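Local coordinates for protein arylsulfatase (Pseudoalteromonas sp. MB47, PDB 7AJ0) that probably hydrolyses sulfate ester groups of the algal polysaccharide fucoidan, acting as a calcium-binding, exo-acting sulfatase that assembles into an unusual hexamer, at residues A[268-273]-A[292-297]; A[81-86]-A[300-305]; A[183-188]-A[211-216]. All blocks are in the same frame, centred on the assembly; numbering follows the deposited sequence.

Contact 1. Residues A[268-273]-A[292-297]; sequences FSKIHN and RDAMVE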
loop_
_atom_site.group_PDB
_atom_site.type_symbol
_atom_site.label_atom_id
_atom_site.label_comp_id
_atom_site.label_asym_id
_atom_site.label_seq_id
_atom_site.Cartn_x
_atom_site.Cartn_y
_atom_site.Cartn_z
ATOM N N PHE A 268 23.481 -26.816 -16.622
ATOM C CA PHE A 268 22.865 -27.493 -15.493
ATOM C C PHE A 268 21.346 -27.398 -15.576
ATOM O O PHE A 268 20.791 -26.389 -16.021
ATOM C CB PHE A 268 23.313 -26.874 -14.165
ATOM C CG PHE A 268 24.770 -27.039 -13.863
ATOM C CD1 PHE A 268 25.229 -28.161 -13.199
ATOM C CD2 PHE A 268 25.677 -26.055 -14.213
ATOM C CE1 PHE A 268 26.567 -28.309 -12.907
ATOM C CE2 PHE A 268 27.018 -26.198 -13.923
ATOM C CZ PHE A 268 27.462 -27.326 -13.268
ATOM N N SER A 269 20.670 -28.458 -15.131
ATOM C CA SER A 269 19.238 -28.348 -14.876
ATOM C C SER A 269 18.980 -27.549 -13.603
ATOM O O SER A 269 18.024 -26.769 -13.531
ATOM C CB SER A 269 18.604 -29.731 -14.767
ATOM O OG SER A 269 17.243 -29.624 -14.380
ATOM N N LYS A 270 19.817 -27.734 -12.589
ATOM C CA LYS A 270 19.704 -26.947 -11.368
ATOM C C LYS A 270 20.054 -25.490 -11.653
ATOM O O LYS A 270 20.832 -25.191 -12.562
ATOM C CB LYS A 270 20.619 -27.523 -10.291
ATOM C CG LYS A 270 20.144 -28.857 -9.747
ATOM C CD LYS A 270 21.289 -29.663 -9.154
ATOM C CE LYS A 270 20.788 -30.986 -8.586
ATOM N NZ LYS A 270 20.081 -31.816 -9.606
ATOM N N ILE A 271 19.479 -24.566 -10.868
ATOM C CA ILE A 271 18.621 -24.854 -9.732
ATOM C C ILE A 271 17.156 -24.534 -10.037
ATOM O O ILE A 271 16.441 -23.972 -9.206
ATOM C CB ILE A 271 19.073 -24.051 -8.482
ATOM C CG1 ILE A 271 19.090 -22.548 -8.787
ATOM C CG2 ILE A 271 20.450 -24.505 -8.026
ATOM C CD1 ILE A 271 19.307 -21.687 -7.566
ATOM N N HIS A 272 16.715 -24.884 -11.241
ATOM C CA HIS A 272 15.317 -24.709 -11.603
ATOM C C HIS A 272 14.436 -25.615 -10.750
ATOM O O HIS A 272 14.821 -26.730 -10.386
ATOM C CB HIS A 272 15.108 -25.025 -13.084
ATOM C CG HIS A 272 13.945 -24.310 -13.699
ATOM N ND1 HIS A 272 12.635 -24.609 -13.390
ATOM C CD2 HIS A 272 13.898 -23.315 -14.616
ATOM C CE1 HIS A 272 11.832 -23.826 -14.088
ATOM N NE2 HIS A 272 12.573 -23.030 -14.837
ATOM N N ASN A 273 13.243 -25.127 -10.424
ATOM C CA ASN A 273 12.280 -25.952 -9.702
ATOM C C ASN A 273 11.702 -27.011 -10.635
ATOM O O ASN A 273 11.632 -26.817 -11.851
ATOM C CB ASN A 273 11.158 -25.085 -9.132
ATOM C CG ASN A 273 10.093 -24.756 -10.163
ATOM O OD1 ASN A 273 10.334 -23.996 -11.101
ATOM N ND2 ASN A 273 8.905 -25.322 -9.988
ATOM N N ARG A 292 19.280 -25.604 -1.728
ATOM C CA ARG A 292 20.648 -25.413 -1.256
ATOM C C ARG A 292 21.477 -26.680 -1.440
ATOM O O ARG A 292 22.655 -26.608 -1.808
ATOM C CB ARG A 292 20.650 -24.990 0.212
ATOM C CG ARG A 292 19.917 -23.691 0.493
ATOM C CD ARG A 292 20.629 -22.469 -0.087
ATOM N NE ARG A 292 19.952 -21.237 0.316
ATOM C CZ ARG A 292 19.148 -20.516 -0.464
ATOM N NH1 ARG A 292 18.916 -20.871 -1.721
ATOM N NH2 ARG A 292 18.582 -19.420 0.019
ATOM N N ASP A 293 20.879 -27.845 -1.172
ATOM C CA ASP A 293 21.541 -29.103 -1.501
ATOM C C ASP A 293 21.901 -29.149 -2.981
ATOM O O ASP A 293 22.971 -29.643 -3.355
ATOM C CB ASP A 293 20.642 -30.284 -1.142
ATOM C CG ASP A 293 20.461 -30.452 0.355
ATOM O OD1 ASP A 293 21.160 -29.763 1.129
ATOM O OD2 ASP A 293 19.615 -31.280 0.757
ATOM N N ALA A 294 21.012 -28.639 -3.839
ATOM C CA ALA A 294 21.299 -28.590 -5.267
ATOM C C ALA A 294 22.470 -27.668 -5.563
ATOM O O ALA A 294 23.249 -27.926 -6.488
ATOM C CB ALA A 294 20.061 -28.131 -6.038
ATOM N N MET A 295 22.613 -26.588 -4.792
ATOM C CA MET A 295 23.735 -25.678 -5.001
ATOM C C MET A 295 25.054 -26.362 -4.662
ATOM O O MET A 295 26.069 -26.128 -5.326
ATOM C CB MET A 295 23.536 -24.413 -4.164
ATOM C CG MET A 295 24.342 -23.210 -4.643
ATOM S SD MET A 295 24.115 -22.863 -6.401
ATOM C CE MET A 295 25.770 -22.359 -6.866
ATOM N N VAL A 296 25.059 -27.219 -3.639
ATOM C CA VAL A 296 26.265 -27.973 -3.313
ATOM C C VAL A 296 26.588 -28.967 -4.422
ATOM O O VAL A 296 27.758 -29.180 -4.762
ATOM C CB VAL A 296 26.101 -28.673 -1.951
ATOM C CG1 VAL A 296 27.258 -29.617 -1.687
ATOM C CG2 VAL A 296 25.995 -27.636 -0.836
ATOM N N GLU A 297 25.560 -29.589 -5.007
ATOM C CA GLU A 297 25.792 -30.506 -6.119
ATOM C C GLU A 297 26.387 -29.776 -7.317
ATOM O O GLU A 297 27.335 -30.264 -7.942
ATOM C CB GLU A 297 24.486 -31.206 -6.505
ATOM C CG GLU A 297 24.600 -32.114 -7.728
ATOM C CD GLU A 297 23.505 -33.172 -7.789
ATOM O OE1 GLU A 297 22.698 -33.254 -6.839
ATOM O OE2 GLU A 297 23.450 -33.923 -8.788
HETATM O O HOH W 1 21.215 -34.672 -10.053
#
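The carboxylate of Glu297 lies crosswise to the end of Lys270, whose CE stands over one face of the group, 3.4 Å from Glu297 OE1. Both oxygens have other partners: Ala278 N donates to OE1 and Gln242 NE2 to OE2. Lys270 NZ does not reach Glu297 directly, standing 4.1 Å from OE2. A water bridges them, accepting from Lys270 NZ at 3.1 Å and donating to Glu297 OE2 at 2.7 Å, and the salt bridge of the ammonium goes to Asp241. The loop follows strand 262-267 of the alkaline-phosphatase-like sheet and is pinned by backbone hydrogen bonds of Lys270 and Ile271 with Asp60, while the side chain of His272 touches Asp60 and Asp61, ligands of the calcium ion. The contact thus joins helix 290-311 to a loop beside the metal site, the side chain of Ile271 lying about 8 Å from the calcium ion. Its apolar part centres on Ala294, whose CB meets Lys270 CD at 3.7 Å. The peptide bond before Ile271 is cis. With CG1 of Ile271 turned between backbone N and carbonyl carbon (chi1 57°), CG2 faces the helix and reaches Ala294 CB at 4.2 Å and Met295 SD at 4.3 Å. Were Lys270 cut back to an alanine, Asp241 would be likely to lose its ionic mate and the bridging water one of its partners, with Ala294 CB less well covered. Met295 also packs on Leu62, in the segment just beyond the aspartates.

Contact 2. Residues A[81-86]-A[300-305]; sequences PNIDKL and DITGEL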
loop_
_atom_site.group_PDB
_atom_site.type_symbol
_atom_site.label_atom_id
_atom_site.label_comp_id
_atom_site.label_asym_id
_atom_site.label_seq_id
_atom_site.Cartn_x
_atom_site.Cartn_y
_atom_site.Cartn_z
ATOM N N PRO A 81 32.693 -23.888 -2.468
ATOM C CA PRO A 81 34.156 -23.697 -2.478
ATOM C C PRO A 81 34.781 -23.742 -3.863
ATOM O O PRO A 81 35.698 -22.957 -4.136
ATOM C CB PRO A 81 34.666 -24.841 -1.585
ATOM C CG PRO A 81 33.576 -25.861 -1.607
ATOM C CD PRO A 81 32.293 -25.080 -1.699
ATOM N N ASN A 82 34.332 -24.641 -4.744
ATOM C CA ASN A 82 34.953 -24.735 -6.062
ATOM C C ASN A 82 34.655 -23.502 -6.904
ATOM O O ASN A 82 35.541 -22.983 -7.593
ATOM C CB ASN A 82 34.480 -25.991 -6.790
ATOM C CG ASN A 82 34.969 -27.256 -6.136
ATOM O OD1 ASN A 82 36.169 -27.516 -6.086
ATOM N ND2 ASN A 82 34.042 -28.057 -5.633
ATOM N N ILE A 83 33.410 -23.025 -6.873
ATOM C CA ILE A 83 33.069 -21.812 -7.609
ATOM C C ILE A 83 33.833 -20.623 -7.044
ATOM O O ILE A 83 34.273 -19.737 -7.788
ATOM C CB ILE A 83 31.547 -21.582 -7.579
ATOM C CG1 ILE A 83 30.839 -22.673 -8.386
ATOM C CG2 ILE A 83 31.211 -20.200 -8.113
ATOM C CD1 ILE A 83 29.373 -22.844 -8.039
ATOM N N ASP A 84 34.004 -20.581 -5.721
ATOM C CA ASP A 84 34.802 -19.519 -5.120
ATOM C C ASP A 84 36.233 -19.557 -5.638
ATOM O O ASP A 84 36.843 -18.510 -5.885
ATOM C CB ASP A 84 34.783 -19.643 -3.594
ATOM C CG ASP A 84 33.413 -19.354 -2.999
ATOM O OD1 ASP A 84 32.481 -19.036 -3.769
ATOM O OD2 ASP A 84 33.268 -19.447 -1.760
ATOM N N LYS A 85 36.782 -20.761 -5.820
ATOM C CA LYS A 85 38.173 -20.885 -6.242
ATOM C C LYS A 85 38.350 -20.459 -7.695
ATOM O O LYS A 85 39.372 -19.862 -8.049
ATOM C CB LYS A 85 38.646 -22.321 -6.022
ATOM C CG LYS A 85 40.149 -22.506 -6.105
ATOM C CD LYS A 85 40.567 -23.873 -5.577
ATOM C CE LYS A 85 42.051 -24.137 -5.811
ATOM N NZ LYS A 85 42.932 -23.171 -5.090
ATOM N N LEU A 86 37.362 -20.744 -8.550
ATOM C CA LEU A 86 37.399 -20.217 -9.910
ATOM C C LEU A 86 37.483 -18.694 -9.901
ATOM O O LEU A 86 38.264 -18.099 -10.653
ATOM C CB LEU A 86 36.166 -20.663 -10.695
ATOM C CG LEU A 86 36.143 -22.057 -11.321
ATOM C CD1 LEU A 86 34.833 -22.268 -12.082
ATOM C CD2 LEU A 86 37.331 -22.280 -12.241
ATOM N N ASP A 300 30.039 -29.128 -6.699
ATOM C CA ASP A 300 30.875 -30.319 -6.812
ATOM C C ASP A 300 31.098 -30.697 -8.270
ATOM O O ASP A 300 32.215 -31.053 -8.662
ATOM C CB ASP A 300 30.243 -31.485 -6.052
ATOM C CG ASP A 300 30.473 -31.402 -4.554
ATOM O OD1 ASP A 300 31.178 -30.472 -4.105
ATOM O OD2 ASP A 300 29.952 -32.270 -3.825
ATOM N N ILE A 301 30.046 -30.632 -9.089
ATOM C CA ILE A 301 30.194 -30.945 -10.506
ATOM C C ILE A 301 31.148 -29.959 -11.166
ATOM O O ILE A 301 31.992 -30.342 -11.985
ATOM C CB ILE A 301 28.816 -30.964 -11.193
ATOM C CG1 ILE A 301 28.012 -32.173 -10.704
ATOM C CG2 ILE A 301 28.967 -30.994 -12.705
ATOM C CD1 ILE A 301 26.528 -32.105 -11.017
ATOM N N THR A 302 31.039 -28.676 -10.810
ATOM C CA THR A 302 31.980 -27.679 -11.309
ATOM C C THR A 302 33.418 -28.083 -11.007
ATOM O O THR A 302 34.290 -28.029 -11.882
ATOM C CB THR A 302 31.669 -26.313 -10.691
ATOM O OG1 THR A 302 30.376 -25.870 -11.126
ATOM C CG2 THR A 302 32.726 -25.287 -11.086
ATOM N N GLY A 303 33.686 -28.494 -9.766
ATOM C CA GLY A 303 35.026 -28.920 -9.414
ATOM C C GLY A 303 35.469 -30.170 -10.144
ATOM O O GLY A 303 36.651 -30.311 -10.476
ATOM N N GLU A 304 34.539 -31.091 -10.407
ATOM C CA GLU A 304 34.889 -32.309 -11.129
ATOM C C GLU A 304 35.295 -31.999 -12.567
ATOM O O GLU A 304 36.240 -32.599 -13.092
ATOM C CB GLU A 304 33.714 -33.289 -11.101
ATOM C CG GLU A 304 33.428 -33.893 -9.727
ATOM C CD GLU A 304 32.027 -34.480 -9.619
ATOM O OE1 GLU A 304 31.367 -34.645 -10.667
ATOM O OE2 GLU A 304 31.581 -34.770 -8.485
ATOM N N LEU A 305 34.600 -31.064 -13.216
ATOM C CA LEU A 305 34.952 -30.702 -14.585
ATOM C C LEU A 305 36.287 -29.967 -14.634
ATOM O O LEU A 305 37.081 -30.173 -15.559
ATOM C CB LEU A 305 33.843 -29.852 -15.201
ATOM C CG LEU A 305 32.516 -30.572 -15.444
ATOM C CD1 LEU A 305 31.459 -29.612 -15.976
ATOM C CD2 LEU A 305 32.711 -31.737 -16.404
#
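Asn82 lays its amide flat against the backbone of Gly303, with CG 3.7 Å from Gly303 CA and the amide oxygen OD1 3.8 Å from the same carbon. The glycine therefore sits under the face of the amide and is not gripped by its polar edge. Turning CG of Asn82 anti to the carbonyl carbon (chi1 -67°) brings the group across the gap. At its far end ND2 comes within 4.0 Å of Asp300 OD1, too far for a bond, and the amide and carboxylate planes stand 72° apart. Each has a weak partner nearby: Asn82 ND2 donates to Asp299 O, and Asp300 OD2 pairs with Tyr281 OH.

Beside it and one turn further along helix 81-88, Ile83 and Leu86 make an apolar meeting with Thr302. Thr302 points its CG2 at the opposing helix, where Leu86 CD1 approaches obliquely to 3.8 Å and Ile83 CG1 to 4.2 Å. The methyl faces this way because CG2 is anti to the backbone N of Thr302, which leaves OG1 to bond back to Val298 O of its own helix. The axes of the two helical segments come within 8.4 Å, their N-to-C directions 53° apart, and the Asn82 and Gly303 CA atoms are only 5.4 Å apart. A CB on Gly303 would clash with the Asn82 amide, so the missing side chain permits this spacing. The pair joins two helices of the sulfatase domain beside its large sheet: Ile83 and Leu86 also rest on Ile358 of strand 354-360.

The direct meeting of these segments is thus one of shape and van der Waals contact. The firmer polar link between the helices comes from Asp299 OD1, which accepts from Ile83 N at the start of helix 81-88.

Contact 3. Residues A[183-188]-A[211-216]; sequences QSDYTQ and LRPEGL
Asp185 is the first residue along 183-188 to meet the other segment, its carboxylate set against the edge of the Pro213 ring. Just before it, Ser184 OG hydrogen-bonds to Glu486 OE1 of the third subunit, so this short helix takes part in the hexamer interface. Asp185 OD1 is 3.5 Å from Pro213 CD and OD2 3.7 Å from Pro213 CG, so the proline carbons lie over the face of the group. Its oxygens also bond elsewhere: OD2 with Ser181 OG, and OD1 weakly with Gln188 NE2.

Tyr186 follows and carries most of the contact. Its CG stands anti to the carbonyl carbon (chi1 -67°), which sends the ring toward 213-215. Pro213 CG sits 3.6 Å from the ring centroid and 10° off its normal, a CH-pi contact over the face, while Pro213 CB touches CE2 at 3.6 Å. Gly215 comes in at the edge of the ring, its CA 3.6 Å from Tyr186 CE2. Beyond it, Tyr186 OH donates to Gly215 O at 2.6 Å, approaching from above the carbonyl plane. The backbone of Gly215 is extended in a way that would jam a CB against the preceding carbonyl oxygen. Ile237 of helix 234-238 and Leu179 add to the surroundings of the ring.

At the end of the segment, Gln188 packs on the same Glu486 of the third subunit.

The contact fastens helix 183-187 to Pro213 and the start of strand 215-220, near one end of the large sheet. Its chemistry is that of a tyrosine held twice: the proline over its face and the hydroxyl bond at its end probably fix the ring's position, with the Gly215 carbonyl satisfied in the process.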
loop_
_atom_site.group_PDB
_atom_site.type_symbol
_atom_site.label_atom_id
_atom_site.label_comp_id
_atom_site.label_asym_id
_atom_site.label_seq_id
_atom_site.Cartn_x
_atom_site.Cartn_y
_atom_site.Cartn_z
ATOM N N GLN A 183 13.297 -28.371 -16.319
ATOM C CA GLN A 183 13.058 -29.273 -15.192
ATOM C C GLN A 183 11.583 -29.303 -14.798
ATOM O O GLN A 183 11.002 -30.377 -14.600
ATOM C CB GLN A 183 13.927 -28.855 -14.007
ATOM C CG GLN A 183 13.673 -29.607 -12.702
ATOM C CD GLN A 183 14.607 -30.790 -12.501
ATOM O OE1 GLN A 183 15.481 -31.061 -13.326
ATOM N NE2 GLN A 183 14.425 -31.500 -11.393
ATOM N N SER A 184 10.967 -28.128 -14.652
ATOM C CA SER A 184 9.582 -28.074 -14.195
ATOM C C SER A 184 8.647 -28.837 -15.125
ATOM O O SER A 184 7.601 -29.330 -14.686
ATOM C CB SER A 184 9.133 -26.619 -14.068
ATOM O OG SER A 184 9.405 -25.899 -15.258
ATOM N N ASP A 185 9.000 -28.945 -16.408
ATOM C CA ASP A 185 8.173 -29.709 -17.335
ATOM C C ASP A 185 8.120 -31.178 -16.935
ATOM O O ASP A 185 7.086 -31.837 -17.097
ATOM C CB ASP A 185 8.712 -29.552 -18.757
ATOM C CG ASP A 185 7.786 -30.145 -19.803
ATOM O OD1 ASP A 185 6.659 -30.549 -19.444
ATOM O OD2 ASP A 185 8.188 -30.207 -20.984
ATOM N N TYR A 186 9.224 -31.706 -16.400
ATOM C CA TYR A 186 9.238 -33.090 -15.947
ATOM C C TYR A 186 8.568 -33.250 -14.586
ATOM O O TYR A 186 7.785 -34.185 -14.382
ATOM C CB TYR A 186 10.678 -33.608 -15.865
ATOM C CG TYR A 186 11.389 -33.741 -17.191
ATOM C CD1 TYR A 186 12.004 -32.647 -17.784
ATOM C CD2 TYR A 186 11.466 -34.966 -17.839
ATOM C CE1 TYR A 186 12.661 -32.764 -18.990
ATOM C CE2 TYR A 186 12.121 -35.093 -19.048
ATOM C CZ TYR A 186 12.717 -33.988 -19.618
ATOM O OH TYR A 186 13.373 -34.102 -20.823
ATOM N N THR A 187 8.864 -32.353 -13.642
ATOM C CA THR A 187 8.471 -32.579 -12.256
ATOM C C THR A 187 6.980 -32.382 -12.022
ATOM O O THR A 187 6.443 -32.934 -11.055
ATOM C CB THR A 187 9.266 -31.656 -11.328
ATOM O OG1 THR A 187 9.069 -30.291 -11.715
ATOM C CG2 THR A 187 10.752 -31.990 -11.392
ATOM N N GLN A 188 6.296 -31.617 -12.876
ATOM C CA GLN A 188 4.855 -31.456 -12.715
ATOM C C GLN A 188 4.110 -32.774 -12.894
ATOM O O GLN A 188 2.958 -32.885 -12.460
ATOM C CB GLN A 188 4.323 -30.417 -13.703
ATOM C CG GLN A 188 4.481 -30.804 -15.162
ATOM C CD GLN A 188 4.015 -29.716 -16.110
ATOM O OE1 GLN A 188 3.301 -28.794 -15.717
ATOM N NE2 GLN A 188 4.425 -29.815 -17.368
ATOM N N LEU A 211 1.520 -34.865 -23.353
ATOM C CA LEU A 211 2.630 -33.981 -23.691
ATOM C C LEU A 211 3.758 -34.072 -22.667
ATOM O O LEU A 211 4.633 -33.201 -22.623
ATOM C CB LEU A 211 2.136 -32.539 -23.815
ATOM C CG LEU A 211 1.074 -32.300 -24.891
ATOM C CD1 LEU A 211 0.574 -30.866 -24.845
ATOM C CD2 LEU A 211 1.608 -32.630 -26.281
ATOM N N ARG A 212 3.750 -35.108 -21.843
ATOM C CA ARG A 212 4.805 -35.305 -20.853
ATOM C C ARG A 212 6.117 -35.645 -21.547
ATOM O O ARG A 212 6.152 -36.561 -22.375
ATOM C CB ARG A 212 4.382 -36.426 -19.902
ATOM C CG ARG A 212 5.435 -36.929 -18.935
ATOM C CD ARG A 212 5.063 -38.340 -18.457
ATOM N NE ARG A 212 5.950 -38.832 -17.407
ATOM C CZ ARG A 212 5.548 -39.265 -16.211
ATOM N NH1 ARG A 212 4.260 -39.292 -15.890
ATOM N NH2 ARG A 212 6.448 -39.688 -15.336
ATOM N N PRO A 213 7.212 -34.948 -21.238
ATOM C CA PRO A 213 8.502 -35.327 -21.829
ATOM C C PRO A 213 8.934 -36.709 -21.363
ATOM O O PRO A 213 8.714 -37.098 -20.213
ATOM C CB PRO A 213 9.460 -34.235 -21.334
ATOM C CG PRO A 213 8.835 -33.723 -20.078
ATOM C CD PRO A 213 7.345 -33.825 -20.286
ATOM N N GLU A 214 9.564 -37.455 -22.274
ATOM C CA GLU A 214 9.935 -38.832 -21.970
ATOM C C GLU A 214 11.236 -38.927 -21.183
ATOM O O GLU A 214 11.412 -39.873 -20.407
ATOM C CB GLU A 214 10.044 -39.638 -23.266
ATOM C CG GLU A 214 8.699 -39.905 -23.926
ATOM C CD GLU A 214 8.818 -40.715 -25.203
ATOM O OE1 GLU A 214 9.874 -40.638 -25.865
ATOM O OE2 GLU A 214 7.853 -41.433 -25.542
ATOM N N GLY A 215 12.146 -37.977 -21.357
ATOM C CA GLY A 215 13.405 -38.007 -20.636
ATOM C C GLY A 215 14.444 -37.149 -21.339
ATOM O O GLY A 215 14.108 -36.235 -22.089
ATOM N N LEU A 216 15.708 -37.469 -21.072
ATOM C CA LEU A 216 16.815 -36.768 -21.711
ATOM C C LEU A 216 16.979 -37.264 -23.143
ATOM O O LEU A 216 16.946 -38.476 -23.397
ATOM C CB LEU A 216 18.103 -36.963 -20.921
ATOM C CG LEU A 216 18.024 -36.525 -19.462
ATOM C CD1 LEU A 216 19.360 -36.680 -18.761
ATOM C CD2 LEU A 216 17.542 -35.087 -19.364
#

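In the fold
From the N terminus, helix 81-88 supplies the first half of contact 2, whose loop stays open for over two hundred residues. Within that span contact 3 closes a short loop between helix 183-187 and strand 215-220. Contact 1 comes next in series, joining the loop after strand 262-267 to helix 290-311. Contact 2 closes last, about two turns further along the same helix, so it encloses the other two and none cross. Contacts 1 and 2 touch through Phe268 with Ile301 and Met295 with Ile83. Contacts 1 and 3 meet where Ser269 OG and Gln183 OE1 probably share a hydrogen bond, whereas contacts 2 and 3 do not touch.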